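Local coordinates for inactive PncC family protein (PDB 5KOL) that is of unknown function, belongs to the CinA family and probably lacks the nicotinamide-nucleotide (NMN) amidohydrolase activity associated with PncC proteins, at residues K8-D14 against R162-Q167; A135-K139 against L169-L173. All coordinates share one frame; numbering follows the deposited sequence.

How the interactions relate
Interactions 1 and 2 use successive parts of the C-terminal helix 153-171, and their centres lie about 12 Å apart. In interaction 1 the N-terminal segment 8-14 runs along the outside of that helix; in interaction 2 the helix end 169-173 meets strand 131-138 of the mixed sheet. W136 joins them: its NE1 is a probable hydrogen-bond donor to O of A164 at 3.0 Å, and its CZ2 lies 3.5 Å from CB of Q167, the residue whose amide holds segment 8-14. V10 CG1 also packs 3.6 Å from Q170 CB. Segment 8-14 thus flanks the helix, and I9 reaches strand 141-148.

Interaction 1: K8-D14 against R162-Q167; sequences KIVQLAD and RFALAQ
Q167 grips the backbone of segment 8-14 with both ends of its amide. Its NE2 donates to O of K8 at 2.9 Å, with that acceptor 1° out of the amide plane, while its OE1 takes N-H from V10 at 3.0 Å in a nearly straight bond (172°) in the carbonyl plane. One bond donated and one accepted, on the same side of the amide, fix its rotation. CG is anti to the backbone N (chi1 -173°) and the chain bends at chi2, which turns the amide N and O to the backbone of segment 8-14.

Between this amide and R162, V10 and L12 point at the helix. V10 CG2 lies 3.6 Å from CE1 of F163, and I9 CG2 meets the edge of the same ring. L12 CD2 sits 3.9 Å from CB of A166. The irregular segment runs along helix 153-171 in the opposite direction, V10 beside Q167 and L12 beside F163; F163 also reaches M147 of the sheet.

At the other end R162, bent at chi3, gives NE to O of D16 and makes a weak NH2 bond to O of A13 (2.9 Å). L12 CB lies over one guanidinium face, and a water links NH2 to D14 OD2.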
loop_
_atom_site.group_PDB
_atom_site.type_symbol
_atom_site.label_atom_id
_atom_site.label_comp_id
_atom_site.label_asym_id
_atom_site.label_seq_id
_atom_site.Cartn_x
_atom_site.Cartn_y
_atom_site.Cartn_z
ATOM N N LYS A 8 27.910 1.322 -0.948
ATOM C CA LYS A 8 27.905 2.742 -0.620
ATOM C C LYS A 8 26.505 3.121 -0.165
ATOM O O LYS A 8 25.521 2.742 -0.806
ATOM C CB LYS A 8 28.337 3.629 -1.813
ATOM C CG LYS A 8 29.733 3.348 -2.351
ATOM C CD LYS A 8 30.090 4.168 -3.616
ATOM C CE LYS A 8 31.552 4.607 -3.576
ATOM N NZ LYS A 8 31.938 5.559 -4.690
ATOM N N ILE A 9 26.419 3.841 0.950
ATOM C CA ILE A 9 25.169 4.466 1.366
ATOM C C ILE A 9 24.935 5.671 0.459
ATOM O O ILE A 9 25.682 6.651 0.516
ATOM C CB ILE A 9 25.216 4.879 2.839
ATOM C CG1 ILE A 9 25.392 3.646 3.738
ATOM C CG2 ILE A 9 23.952 5.638 3.225
ATOM C CD1 ILE A 9 24.175 2.734 3.735
ATOM N N VAL A 10 23.907 5.603 -0.391
ATOM C CA VAL A 10 23.688 6.690 -1.335
ATOM C C VAL A 10 23.368 7.967 -0.572
ATOM O O VAL A 10 22.689 7.949 0.464
ATOM C CB VAL A 10 22.571 6.333 -2.331
ATOM C CG1 VAL A 10 22.993 5.162 -3.197
ATOM C CG2 VAL A 10 21.282 6.009 -1.610
ATOM N N GLN A 11 23.897 9.085 -1.061
ATOM C CA GLN A 11 23.604 10.405 -0.514
ATOM C C GLN A 11 22.614 11.079 -1.458
ATOM O O GLN A 11 22.973 11.437 -2.584
ATOM C CB GLN A 11 24.882 11.233 -0.366
ATOM C CG GLN A 11 26.020 10.533 0.377
ATOM C CD GLN A 11 25.884 10.587 1.896
ATOM O OE1 GLN A 11 25.179 9.774 2.505
ATOM N NE2 GLN A 11 26.574 11.540 2.517
ATOM N N LEU A 12 21.370 11.236 -1.014
ATOM C CA LEU A 12 20.327 11.746 -1.894
ATOM C C LEU A 12 20.668 13.146 -2.397
ATOM O O LEU A 12 21.049 14.028 -1.620
ATOM C CB LEU A 12 18.989 11.766 -1.168
ATOM C CG LEU A 12 18.337 10.413 -0.861
ATOM C CD1 LEU A 12 17.199 10.617 0.123
ATOM C CD2 LEU A 12 17.829 9.746 -2.146
ATOM N N ALA A 13 20.514 13.344 -3.695
ATOM C CA ALA A 13 20.700 14.635 -4.344
ATOM C C ALA A 13 19.344 15.150 -4.814
ATOM O O ALA A 13 18.388 14.381 -4.980
ATOM C CB ALA A 13 21.662 14.509 -5.529
ATOM N N ASP A 14 19.259 16.460 -5.052
ATOM C CA ASP A 14 17.992 17.006 -5.534
ATOM C C ASP A 14 17.565 16.400 -6.866
ATOM O O ASP A 14 16.370 16.421 -7.192
ATOM C CB ASP A 14 18.070 18.530 -5.643
ATOM C CG ASP A 14 18.530 19.182 -4.346
ATOM O OD1 ASP A 14 19.012 20.332 -4.393
ATOM O OD2 ASP A 14 18.399 18.540 -3.278
ATOM N N ARG A 162 12.430 7.973 -1.066
ATOM C CA ARG A 162 13.473 8.245 -2.062
ATOM C C ARG A 162 14.717 7.400 -1.817
ATOM O O ARG A 162 15.330 6.891 -2.764
ATOM C CB ARG A 162 13.860 9.732 -2.060
ATOM C CG ARG A 162 12.824 10.639 -2.716
ATOM C CD ARG A 162 13.120 12.133 -2.448
ATOM N NE ARG A 162 14.357 12.609 -3.049
ATOM C CZ ARG A 162 15.108 13.574 -2.523
ATOM N NH1 ARG A 162 14.756 14.133 -1.361
ATOM N NH2 ARG A 162 16.224 13.957 -3.134
ATOM N N PHE A 163 15.122 7.256 -0.556
ATOM C CA PHE A 163 16.317 6.473 -0.247
ATOM C C PHE A 163 16.129 4.999 -0.614
ATOM O O PHE A 163 17.033 4.364 -1.165
ATOM C CB PHE A 163 16.658 6.602 1.240
ATOM C CG PHE A 163 17.831 5.775 1.649
ATOM C CD1 PHE A 163 19.116 6.238 1.444
ATOM C CD2 PHE A 163 17.653 4.521 2.234
ATOM C CE1 PHE A 163 20.212 5.492 1.795
ATOM C CE2 PHE A 163 18.752 3.760 2.595
ATOM C CZ PHE A 163 20.032 4.236 2.371
ATOM N N ALA A 164 14.968 4.432 -0.274
ATOM C CA ALA A 164 14.687 3.029 -0.587
ATOM C C ALA A 164 14.872 2.737 -2.075
ATOM O O ALA A 164 15.438 1.700 -2.461
ATOM C CB ALA A 164 13.257 2.685 -0.150
ATOM N N LEU A 165 14.407 3.657 -2.921
ATOM C CA LEU A 165 14.528 3.531 -4.372
ATOM C C LEU A 165 15.968 3.742 -4.830
ATOM O O LEU A 165 16.510 2.947 -5.611
ATOM C CB LEU A 165 13.600 4.561 -5.036
ATOM C CG LEU A 165 12.089 4.374 -4.770
ATOM C CD1 LEU A 165 11.306 5.517 -5.375
ATOM C CD2 LEU A 165 11.587 3.063 -5.354
ATOM N N ALA A 166 16.595 4.836 -4.383
ATOM C CA ALA A 166 17.947 5.161 -4.831
ATOM C C ALA A 166 18.945 4.081 -4.432
ATOM O O ALA A 166 19.881 3.772 -5.187
ATOM C CB ALA A 166 18.368 6.523 -4.269
ATOM N N GLN A 167 18.784 3.510 -3.233
ATOM C CA GLN A 167 19.725 2.473 -2.822
ATOM C C GLN A 167 19.510 1.180 -3.600
ATOM O O GLN A 167 20.461 0.423 -3.800
ATOM C CB GLN A 167 19.635 2.207 -1.310
ATOM C CG GLN A 167 20.729 1.231 -0.799
ATOM C CD GLN A 167 22.119 1.862 -0.739
ATOM O OE1 GLN A 167 22.282 3.030 -0.339
ATOM N NE2 GLN A 167 23.129 1.101 -1.142
HETATM O O HOH W 1 17.634 16.283 -1.961
#

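Interaction 2: A135-K139 against L169-L173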
loop_
_atom_site.group_PDB
_atom_site.type_symbol
_atom_site.label_atom_id
_atom_site.label_comp_id
_atom_site.label_asym_id
_atom_site.label_seq_id
_atom_site.Cartn_x
_atom_site.Cartn_y
_atom_site.Cartn_z
ATOM N N ALA A 135 15.564 -2.948 3.908
ATOM C CA ALA A 135 16.121 -4.198 3.401
ATOM C C ALA A 135 15.760 -4.359 1.930
ATOM O O ALA A 135 14.698 -3.903 1.481
ATOM C CB ALA A 135 15.633 -5.423 4.223
ATOM N N TRP A 136 16.661 -5.000 1.177
ATOM C CA TRP A 136 16.438 -5.321 -0.229
ATOM C C TRP A 136 16.821 -6.768 -0.501
ATOM O O TRP A 136 17.872 -7.226 -0.053
ATOM C CB TRP A 136 17.268 -4.429 -1.164
ATOM C CG TRP A 136 17.084 -2.946 -0.924
ATOM C CD1 TRP A 136 16.272 -2.100 -1.611
ATOM C CD2 TRP A 136 17.738 -2.154 0.079
ATOM N NE1 TRP A 136 16.370 -0.818 -1.098
ATOM C CE2 TRP A 136 17.271 -0.829 -0.063
ATOM C CE3 TRP A 136 18.698 -2.434 1.064
ATOM C CZ2 TRP A 136 17.708 0.205 0.757
ATOM C CZ3 TRP A 136 19.130 -1.406 1.881
ATOM C CH2 TRP A 136 18.637 -0.102 1.724
ATOM N N HIS A 137 15.987 -7.464 -1.270
ATOM C CA HIS A 137 16.273 -8.809 -1.751
ATOM C C HIS A 137 16.564 -8.718 -3.241
ATOM O O HIS A 137 15.733 -8.222 -4.008
ATOM C CB HIS A 137 15.100 -9.755 -1.500
ATOM C CG HIS A 137 15.325 -11.148 -2.009
ATOM N ND1 HIS A 137 15.669 -12.198 -1.182
ATOM C CD2 HIS A 137 15.248 -11.668 -3.259
ATOM C CE1 HIS A 137 15.799 -13.300 -1.900
ATOM N NE2 HIS A 137 15.547 -13.007 -3.163
ATOM N N ILE A 138 17.745 -9.170 -3.646
ATOM C CA ILE A 138 18.138 -9.186 -5.050
ATOM C C ILE A 138 18.873 -10.480 -5.330
ATOM O O ILE A 138 19.810 -10.831 -4.604
ATOM C CB ILE A 138 19.048 -8.006 -5.427
ATOM C CG1 ILE A 138 18.574 -6.720 -4.770
ATOM C CG2 ILE A 138 19.135 -7.890 -6.943
ATOM C CD1 ILE A 138 19.587 -5.629 -4.784
ATOM N N LYS A 139 18.467 -11.172 -6.393
ATOM C CA LYS A 139 19.142 -12.379 -6.870
ATOM C C LYS A 139 19.421 -13.357 -5.726
ATOM O O LYS A 139 20.554 -13.784 -5.503
ATOM C CB LYS A 139 20.432 -12.015 -7.611
ATOM C CG LYS A 139 20.201 -11.234 -8.911
ATOM C CD LYS A 139 21.504 -10.669 -9.479
ATOM C CE LYS A 139 21.272 -9.886 -10.773
ATOM N NZ LYS A 139 21.157 -8.410 -10.545
ATOM N N LEU A 169 18.859 1.159 -6.744
ATOM C CA LEU A 169 19.649 1.489 -7.921
ATOM C C LEU A 169 21.129 1.206 -7.680
ATOM O O LEU A 169 21.800 0.606 -8.524
ATOM C CB LEU A 169 19.418 2.958 -8.280
ATOM C CG LEU A 169 18.057 3.171 -8.967
ATOM C CD1 LEU A 169 17.765 4.644 -9.231
ATOM C CD2 LEU A 169 18.071 2.418 -10.294
ATOM N N GLN A 170 21.652 1.637 -6.525
ATOM C CA GLN A 170 23.053 1.382 -6.197
ATOM C C GLN A 170 23.338 -0.112 -6.177
ATOM O O GLN A 170 24.333 -0.576 -6.736
ATOM C CB GLN A 170 23.405 2.003 -4.842
ATOM C CG GLN A 170 24.790 1.600 -4.303
ATOM C CD GLN A 170 25.935 2.106 -5.173
ATOM O OE1 GLN A 170 26.954 1.425 -5.374
ATOM N NE2 GLN A 170 25.768 3.303 -5.695
ATOM N N LEU A 171 22.459 -0.884 -5.535
ATOM C CA LEU A 171 22.693 -2.316 -5.418
ATOM C C LEU A 171 22.540 -3.037 -6.754
ATOM O O LEU A 171 23.022 -4.165 -6.891
ATOM C CB LEU A 171 21.737 -2.904 -4.370
ATOM C CG LEU A 171 21.943 -2.391 -2.940
ATOM C CD1 LEU A 171 20.894 -2.951 -1.972
ATOM C CD2 LEU A 171 23.349 -2.712 -2.442
ATOM N N LEU A 172 21.890 -2.420 -7.739
ATOM C CA LEU A 172 21.718 -3.031 -9.053
ATOM C C LEU A 172 22.875 -2.744 -10.002
ATOM O O LEU A 172 22.874 -3.249 -11.130
ATOM C CB LEU A 172 20.406 -2.557 -9.688
ATOM C CG LEU A 172 19.132 -3.190 -9.135
ATOM C CD1 LEU A 172 17.902 -2.567 -9.787
ATOM C CD2 LEU A 172 19.163 -4.706 -9.344
ATOM N N LEU A 173 23.849 -1.943 -9.591
ATOM C CA LEU A 173 25.035 -1.744 -10.408
ATOM C C LEU A 173 25.756 -3.083 -10.584
ATOM O O LEU A 173 25.820 -3.889 -9.648
ATOM C CB LEU A 173 25.963 -0.710 -9.776
ATOM C CG LEU A 173 25.379 0.687 -9.597
ATOM C CD1 LEU A 173 26.355 1.545 -8.821
ATOM C CD2 LEU A 173 25.054 1.304 -10.949
ATOM O OXT LEU A 173 26.273 -3.388 -11.664
HETATM O O HOH W 2 22.659 -6.517 -11.033
#
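I138 and L171 form the tight part of this contact: CD1 of I138 presses to 3.5 Å from CB of L171, closer than usual for two carbons. I138 has CG1 anti to its carbonyl carbon (chi1 -41°) and an extended chi2, which sets CD1 against L171. The other branch of I138, CG2, meets CD2 of L172 at 4.0 Å. Each branch of the isoleucine therefore addresses a different leucine.

L171 reaches past I138 to W136. CD1 of L171 stands 3.5 Å above the plane of the W136 indole, displaced toward the rim, and lies 3.8 Å from CE3 of W136. The two side chains cross at about a right angle, and CD1 is the methyl that meets the ring. The indole is anchored through its NE1, which bonds to O of A164, about two turns before L171.

Alternation along strand 131-138 explains the pairing: W136 and I138 point to helix 153-171, whereas A135 and H137 point away, where they touch helix 92-106. The contact is thus one helix-on-sheet layer of an alpha/beta fold, and L172 continues from it to L25 and L29 of helix 18-31.

Beyond I138 the packing thins. K139, exposed and past the end of the strand, brings NZ no nearer than 4.4 Å to CD2 of L172. A water lies doubtfully close to K139 NZ and a long 3.3 Å from O of L172, while R28 NH2 also bonds to that carbonyl oxygen. With no direct hydrogen bond between the segments, cohesion comes from apolar packing inside; the one polar link between them, at the exposed side, passes through a water and probably holds K139 less firmly than packing holds I138.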